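Local structure of DNA ligase D 3'-phosphoesterase domain-containing protein (Methanocella paludicola, 5DMP) at residues 5-10 / 74-79; 38-43 / 143-148. The protein probably removes 3'-terminal phosphates and ribonucleosides from DNA ends during archaeal non-homologous end joining, as a phosphoesterase of the LigD family. One frame throughout, in Å; residues are numbered along the deposited sequence.

Contact 1: residues 5-10 / 74-79; sequences IYVIQK and VMVWDI
A classic beta bulge interrupts the antiparallel pairing of strands 5-10 and 74-79 in the curled sheet of this phosphoesterase: Trp77 and Asp78 both face Ile8, and the register slips by one residue before Gln9 pairs with Val76. The evidence is a shared acceptor. Ile8 O takes Trp77 N at 2.8 Å and Asp78 N at 3.0 Å, both in its carbonyl plane, the former bond bent to 137° at the hydrogen. Beyond the bulge, Lys10 and Met75 form a regular hydrogen-bonded pair. At the bulge the CB of Trp77 points toward strand 5-10, and its indole lies alongside Ile8, whose CG2 is 3.8 Å from Trp77 CE3, while Lys10 CD meets Trp77 CD1. On the opposite face, Gln9 NE2 donates to Tyr57 O and Phe60 O and makes a van der Waals contact with Val74 CG1 at 3.8 Å; Gln9 OE1 accepts from Arg21 NE. Val74 and Arg21 both line the vanadate pocket, so this strand pair reaches the ligand site. On the face bearing Ile8, Tyr6 OH donates to Asp78 OD2 at 2.7 Å; the oxygen sits at the ring edge, with ring and carboxylate planes 84° apart. Leu115 N also donates to this OD2. Lys10, fully extended from a CG anti to the backbone N (chi1 -177°), carries NZ to a water 3.0 Å away that also accepts from Trp77 NE1.

Contact 2: residues 38-43 / 143-148; sequences SLDPKV and GSYEDI. With EDO (1,2-ethanediol), chain H.
Tyr145 lays one face of its ring over Asp40, with Leu39 and Pro41 at its margins, joining two surface loops without a direct hydrogen bond between them. From CB, its CG is placed beside the backbone N (chi1 -75°), which directs the ring to the 38-43 loop. CG lies under Asp40 CA and CB. Along one flank of the ring CD1 and CE1 meet Leu39 O, with CD1 also 4.1 Å from Leu39 CB; along the other flank, above the same face, CD2 and CE2 meet the Asp40 carboxylate, CD2 being 3.6 Å from Asp40 CG. At the far end, CZ and OH reach the proline ring, OH coming 3.2 Å from Pro41 CD. Asp40 CA stands over the centre of the ring, only 6° off its normal, a CH-pi contact. The carboxylate is stacked on the ring at 20° between planes. Its OD1 is held by Lys42 N in an Asx turn, and OD2 makes a long salt bridge to Lys42 NZ. With Tyr145 replaced by an alanine, the ring under Asp40 CA and Pro41 CD would be gone, which would probably open a gap and leave the two loops joined mainly by Leu39 and a bridging water. Further along, Leu39 CD1 packs 3.9 Å from Ile148 CB and also touches Glu146 CB. That water accepts from Leu39 N and Ile148 N and donates to Glu146 O at 2.7 Å. His141 stacks with the Tyr145 ring. The 38-43 loop connects strands 27-33 and 45-53, while 143-148 leads from strand 132-136 into helix 148-151, where Asp147 is the N-cap and its OD1 accepts from Lys150 N.

Overall arrangement
The centres of the two contacts lie about 19 Å apart, that of contact 1 about 7 Å and that of contact 2 about 16 Å from the centre of the chain, so a buried strand pair is set against a surface junction of loops. Their segments alternate in sequence: 5-10, 38-43, 74-79, 143-148. Contact 1 is a strand pair of the curled antiparallel sheet; contact 2 lies outside it, in a loop joining strands 27-33 and 45-53 and one leaving strand 132-136. They meet where Trp77 CH2 packs 3.8 Å from Ile148 CG1, placing the start of helix 148-151 against the bulged strand. Only contact 1 supplies a residue of the vanadate pocket.

Contact 1: residues 5-10 / 74-79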
loop_
_atom_site.group_PDB
_atom_site.type_symbol
_atom_site.label_atom_id
_atom_site.label_comp_id
_atom_site.label_asym_id
_atom_site.label_seq_id
_atom_site.Cartn_x
_atom_site.Cartn_y
_atom_site.Cartn_z
ATOM N N ILE A 5 -9.879 4.158 -4.434
ATOM C CA ILE A 5 -9.424 3.723 -3.130
ATOM C C ILE A 5 -7.921 3.438 -3.108
ATOM O O ILE A 5 -7.376 2.824 -4.034
ATOM C CB ILE A 5 -10.187 2.430 -2.754
ATOM C CG1 ILE A 5 -11.597 2.785 -2.340
ATOM C CG2 ILE A 5 -9.570 1.627 -1.580
ATOM C CD1 ILE A 5 -12.435 1.538 -2.537
ATOM N N TYR A 6 -7.292 3.843 -1.997
ATOM C CA TYR A 6 -5.936 3.380 -1.550
ATOM C C TYR A 6 -6.208 2.735 -0.186
ATOM O O TYR A 6 -7.003 3.276 0.659
ATOM C CB TYR A 6 -5.038 4.643 -1.437
ATOM C CG TYR A 6 -4.142 4.593 -0.242
ATOM C CD1 TYR A 6 -3.063 3.666 -0.215
ATOM C CD2 TYR A 6 -4.349 5.433 0.850
ATOM C CE1 TYR A 6 -2.228 3.555 0.912
ATOM C CE2 TYR A 6 -3.520 5.341 2.011
ATOM C CZ TYR A 6 -2.459 4.417 2.025
ATOM O OH TYR A 6 -1.642 4.350 3.151
ATOM N N VAL A 7 -5.617 1.569 0.049
ATOM C CA VAL A 7 -5.705 0.942 1.379
ATOM C C VAL A 7 -4.400 0.190 1.655
ATOM O O VAL A 7 -3.749 -0.323 0.723
ATOM C CB VAL A 7 -6.931 -0.042 1.416
ATOM C CG1 VAL A 7 -6.844 -1.100 0.291
ATOM C CG2 VAL A 7 -7.103 -0.669 2.835
ATOM N N ILE A 8 -4.021 0.117 2.925
ATOM C CA ILE A 8 -2.991 -0.796 3.355
ATOM C C ILE A 8 -3.607 -1.624 4.472
ATOM O O ILE A 8 -4.146 -1.067 5.484
ATOM C CB ILE A 8 -1.748 -0.037 3.946
ATOM C CG1 ILE A 8 -1.007 0.691 2.760
ATOM C CG2 ILE A 8 -0.846 -1.084 4.661
ATOM C CD1 ILE A 8 0.232 1.572 3.134
ATOM N N GLN A 9 -3.487 -2.934 4.329
ATOM C CA GLN A 9 -3.896 -3.816 5.433
ATOM C C GLN A 9 -2.628 -4.362 6.069
ATOM O O GLN A 9 -1.682 -4.733 5.361
ATOM C CB GLN A 9 -4.780 -4.919 4.915
ATOM C CG GLN A 9 -6.240 -4.405 4.762
ATOM C CD GLN A 9 -7.026 -5.071 3.672
ATOM O OE1 GLN A 9 -6.570 -5.257 2.530
ATOM N NE2 GLN A 9 -8.302 -5.383 3.994
ATOM N N LYS A 10 -2.604 -4.367 7.399
ATOM C CA LYS A 10 -1.474 -4.978 8.134
ATOM C C LYS A 10 -1.917 -6.411 8.388
ATOM O O LYS A 10 -3.069 -6.690 8.842
ATOM C CB LYS A 10 -1.183 -4.185 9.433
ATOM C CG LYS A 10 0.035 -4.741 10.205
ATOM C CD LYS A 10 0.283 -3.843 11.434
ATOM C CE LYS A 10 1.482 -4.369 12.276
ATOM N NZ LYS A 10 1.585 -3.474 13.472
ATOM N N VAL A 74 -6.128 -9.709 9.820
ATOM C CA VAL A 74 -6.049 -8.626 8.864
ATOM C C VAL A 74 -6.594 -7.377 9.525
ATOM O O VAL A 74 -7.736 -7.376 10.030
ATOM C CB VAL A 74 -6.908 -8.920 7.628
ATOM C CG1 VAL A 74 -6.872 -7.759 6.625
ATOM C CG2 VAL A 74 -6.436 -10.249 6.998
ATOM N N MET A 75 -5.776 -6.336 9.524
ATOM C CA MET A 75 -6.145 -5.045 10.067
ATOM C C MET A 75 -6.191 -4.033 8.947
ATOM O O MET A 75 -5.286 -4.022 8.104
ATOM C CB MET A 75 -5.050 -4.595 11.060
ATOM C CG MET A 75 -5.156 -3.100 11.390
ATOM S SD MET A 75 -3.744 -2.473 12.342
ATOM C CE MET A 75 -3.879 -3.463 13.852
ATOM N N VAL A 76 -7.175 -3.141 8.934
ATOM C CA VAL A 76 -7.171 -2.067 7.949
ATOM C C VAL A 76 -6.311 -1.004 8.583
ATOM O O VAL A 76 -6.714 -0.301 9.517
ATOM C CB VAL A 76 -8.596 -1.536 7.596
ATOM C CG1 VAL A 76 -8.456 -0.357 6.626
ATOM C CG2 VAL A 76 -9.358 -2.696 6.901
ATOM N N TRP A 77 -5.079 -0.937 8.098
ATOM C CA TRP A 77 -4.041 -0.149 8.715
ATOM C C TRP A 77 -4.057 1.313 8.240
ATOM O O TRP A 77 -3.747 2.214 9.016
ATOM C CB TRP A 77 -2.660 -0.890 8.533
ATOM C CG TRP A 77 -1.485 -0.177 9.207
ATOM C CD1 TRP A 77 -0.978 -0.412 10.484
ATOM C CD2 TRP A 77 -0.647 0.867 8.619
ATOM N NE1 TRP A 77 0.152 0.426 10.691
ATOM C CE2 TRP A 77 0.328 1.232 9.594
ATOM C CE3 TRP A 77 -0.658 1.537 7.381
ATOM C CZ2 TRP A 77 1.307 2.230 9.340
ATOM C CZ3 TRP A 77 0.317 2.533 7.108
ATOM C CH2 TRP A 77 1.285 2.868 8.128
ATOM N N ASP A 78 -4.396 1.591 6.956
ATOM C CA ASP A 78 -4.605 2.946 6.522
ATOM C C ASP A 78 -5.563 2.862 5.346
ATOM O O ASP A 78 -5.647 1.812 4.695
ATOM C CB ASP A 78 -3.296 3.610 6.001
ATOM C CG ASP A 78 -3.425 5.111 5.864
ATOM O OD1 ASP A 78 -4.391 5.709 6.424
ATOM O OD2 ASP A 78 -2.578 5.809 5.189
ATOM N N ILE A 79 -6.339 3.901 5.121
ATOM C CA ILE A 79 -7.297 3.867 4.004
ATOM C C ILE A 79 -7.556 5.329 3.572
ATOM O O ILE A 79 -7.389 6.308 4.338
ATOM C CB ILE A 79 -8.612 3.132 4.412
ATOM C CG1 ILE A 79 -9.427 2.749 3.155
ATOM C CG2 ILE A 79 -9.410 4.052 5.391
ATOM C CD1 ILE A 79 -10.504 1.691 3.442
HETATM O O HOH W 1 2.319 -0.781 12.366
#

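Contact 2: residues 38-43 / 143-148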
loop_
_atom_site.group_PDB
_atom_site.type_symbol
_atom_site.label_atom_id
_atom_site.label_comp_id
_atom_site.label_asym_id
_atom_site.label_seq_id
_atom_site.Cartn_x
_atom_site.Cartn_y
_atom_site.Cartn_z
ATOM N N SER A 38 7.564 3.317 4.221
ATOM C CA SER A 38 8.449 4.184 4.994
ATOM C C SER A 38 8.162 5.619 4.575
ATOM O O SER A 38 7.916 5.908 3.379
ATOM C CB SER A 38 9.931 3.774 4.775
ATOM O OG SER A 38 10.795 4.751 5.367
ATOM N N LEU A 39 8.236 6.558 5.544
ATOM C CA LEU A 39 8.091 7.994 5.235
ATOM C C LEU A 39 9.357 8.580 4.660
ATOM O O LEU A 39 9.342 9.716 4.154
ATOM C CB LEU A 39 7.768 8.778 6.552
ATOM C CG LEU A 39 6.505 8.302 7.258
ATOM C CD1 LEU A 39 6.273 9.048 8.604
ATOM C CD2 LEU A 39 5.317 8.493 6.311
ATOM N N ASP A 40 10.479 7.829 4.747
ATOM C CA ASP A 40 11.810 8.346 4.331
ATOM C C ASP A 40 12.059 8.020 2.858
ATOM O O ASP A 40 12.064 6.848 2.522
ATOM C CB ASP A 40 12.867 7.645 5.200
ATOM C CG ASP A 40 14.281 8.147 4.942
ATOM O OD1 ASP A 40 14.561 8.786 3.911
ATOM O OD2 ASP A 40 15.111 7.909 5.838
ATOM N N PRO A 41 12.204 9.022 1.972
ATOM C CA PRO A 41 12.447 8.849 0.529
ATOM C C PRO A 41 13.756 8.154 0.175
ATOM O O PRO A 41 13.918 7.825 -0.966
ATOM C CB PRO A 41 12.490 10.243 -0.025
ATOM C CG PRO A 41 12.775 11.129 1.177
ATOM C CD PRO A 41 12.184 10.464 2.361
ATOM N N LYS A 42 14.652 7.962 1.154
ATOM C CA LYS A 42 15.876 7.147 0.954
ATOM C C LYS A 42 15.658 5.639 1.205
ATOM O O LYS A 42 16.534 4.795 0.928
ATOM C CB LYS A 42 16.985 7.695 1.890
ATOM C CG LYS A 42 17.454 9.079 1.515
ATOM C CD LYS A 42 18.832 9.338 2.096
ATOM C CE LYS A 42 18.729 9.996 3.455
ATOM N NZ LYS A 42 18.190 9.155 4.556
ATOM N N VAL A 43 14.511 5.253 1.758
ATOM C CA VAL A 43 14.310 3.878 2.075
ATOM C C VAL A 43 13.581 3.202 0.913
ATOM O O VAL A 43 12.546 3.695 0.433
ATOM C CB VAL A 43 13.577 3.765 3.424
ATOM C CG1 VAL A 43 13.114 2.330 3.705
ATOM C CG2 VAL A 43 14.520 4.259 4.541
ATOM N N GLY A 143 15.322 17.120 9.253
ATOM C CA GLY A 143 15.043 16.315 10.431
ATOM C C GLY A 143 15.003 14.854 10.071
ATOM O O GLY A 143 15.133 14.485 8.880
ATOM N N SER A 144 14.883 14.033 11.110
ATOM C CA SER A 144 14.773 12.582 10.954
ATOM C C SER A 144 13.306 12.274 10.641
ATOM O O SER A 144 12.462 13.156 10.703
ATOM C CB SER A 144 15.171 11.892 12.242
ATOM O OG SER A 144 14.381 12.428 13.281
ATOM N N TYR A 145 13.009 11.035 10.302
ATOM C CA TYR A 145 11.652 10.692 9.903
ATOM C C TYR A 145 11.055 9.817 10.929
ATOM O O TYR A 145 11.724 8.931 11.463
ATOM C CB TYR A 145 11.724 9.885 8.606
ATOM C CG TYR A 145 12.032 10.724 7.434
ATOM C CD1 TYR A 145 11.011 11.347 6.702
ATOM C CD2 TYR A 145 13.366 10.887 7.006
ATOM C CE1 TYR A 145 11.324 12.148 5.592
ATOM C CE2 TYR A 145 13.692 11.686 5.927
ATOM C CZ TYR A 145 12.669 12.321 5.219
ATOM O OH TYR A 145 13.011 13.056 4.132
ATOM N N GLU A 146 9.801 10.073 11.243
ATOM C CA GLU A 146 9.016 9.141 12.017
ATOM C C GLU A 146 9.018 7.686 11.433
ATOM O O GLU A 146 9.005 7.508 10.224
ATOM C CB GLU A 146 7.580 9.661 12.008
ATOM C CG GLU A 146 6.698 9.126 13.123
ATOM C CD GLU A 146 5.237 9.482 12.905
ATOM O OE1 GLU A 146 4.376 8.796 13.483
ATOM O OE2 GLU A 146 4.946 10.428 12.139
ATOM N N ASP A 147 9.088 6.682 12.309
ATOM C CA ASP A 147 8.834 5.293 11.978
ATOM C C ASP A 147 7.316 5.135 12.090
ATOM O O ASP A 147 6.768 4.957 13.192
ATOM C CB ASP A 147 9.518 4.391 12.984
ATOM C CG ASP A 147 9.316 2.921 12.704
ATOM O OD1 ASP A 147 8.293 2.495 12.103
ATOM O OD2 ASP A 147 10.180 2.151 13.141
ATOM N N ILE A 148 6.627 5.234 10.949
ATOM C CA ILE A 148 5.144 5.267 10.966
ATOM C C ILE A 148 4.602 3.926 11.498
ATOM O O ILE A 148 3.533 3.859 12.159
ATOM C CB ILE A 148 4.579 5.620 9.531
ATOM C CG1 ILE A 148 3.050 5.936 9.624
ATOM C CG2 ILE A 148 4.929 4.496 8.523
ATOM C CD1 ILE A 148 2.791 7.211 10.385
HETATM C C1 EDO H . 10.254 6.770 15.615
HETATM O O1 EDO H . 9.067 7.496 15.271
HETATM C C2 EDO H . 9.864 5.791 16.726
HETATM O O2 EDO H . 8.493 6.027 17.091
HETATM O O HOH W 2 8.345 5.490 8.490
#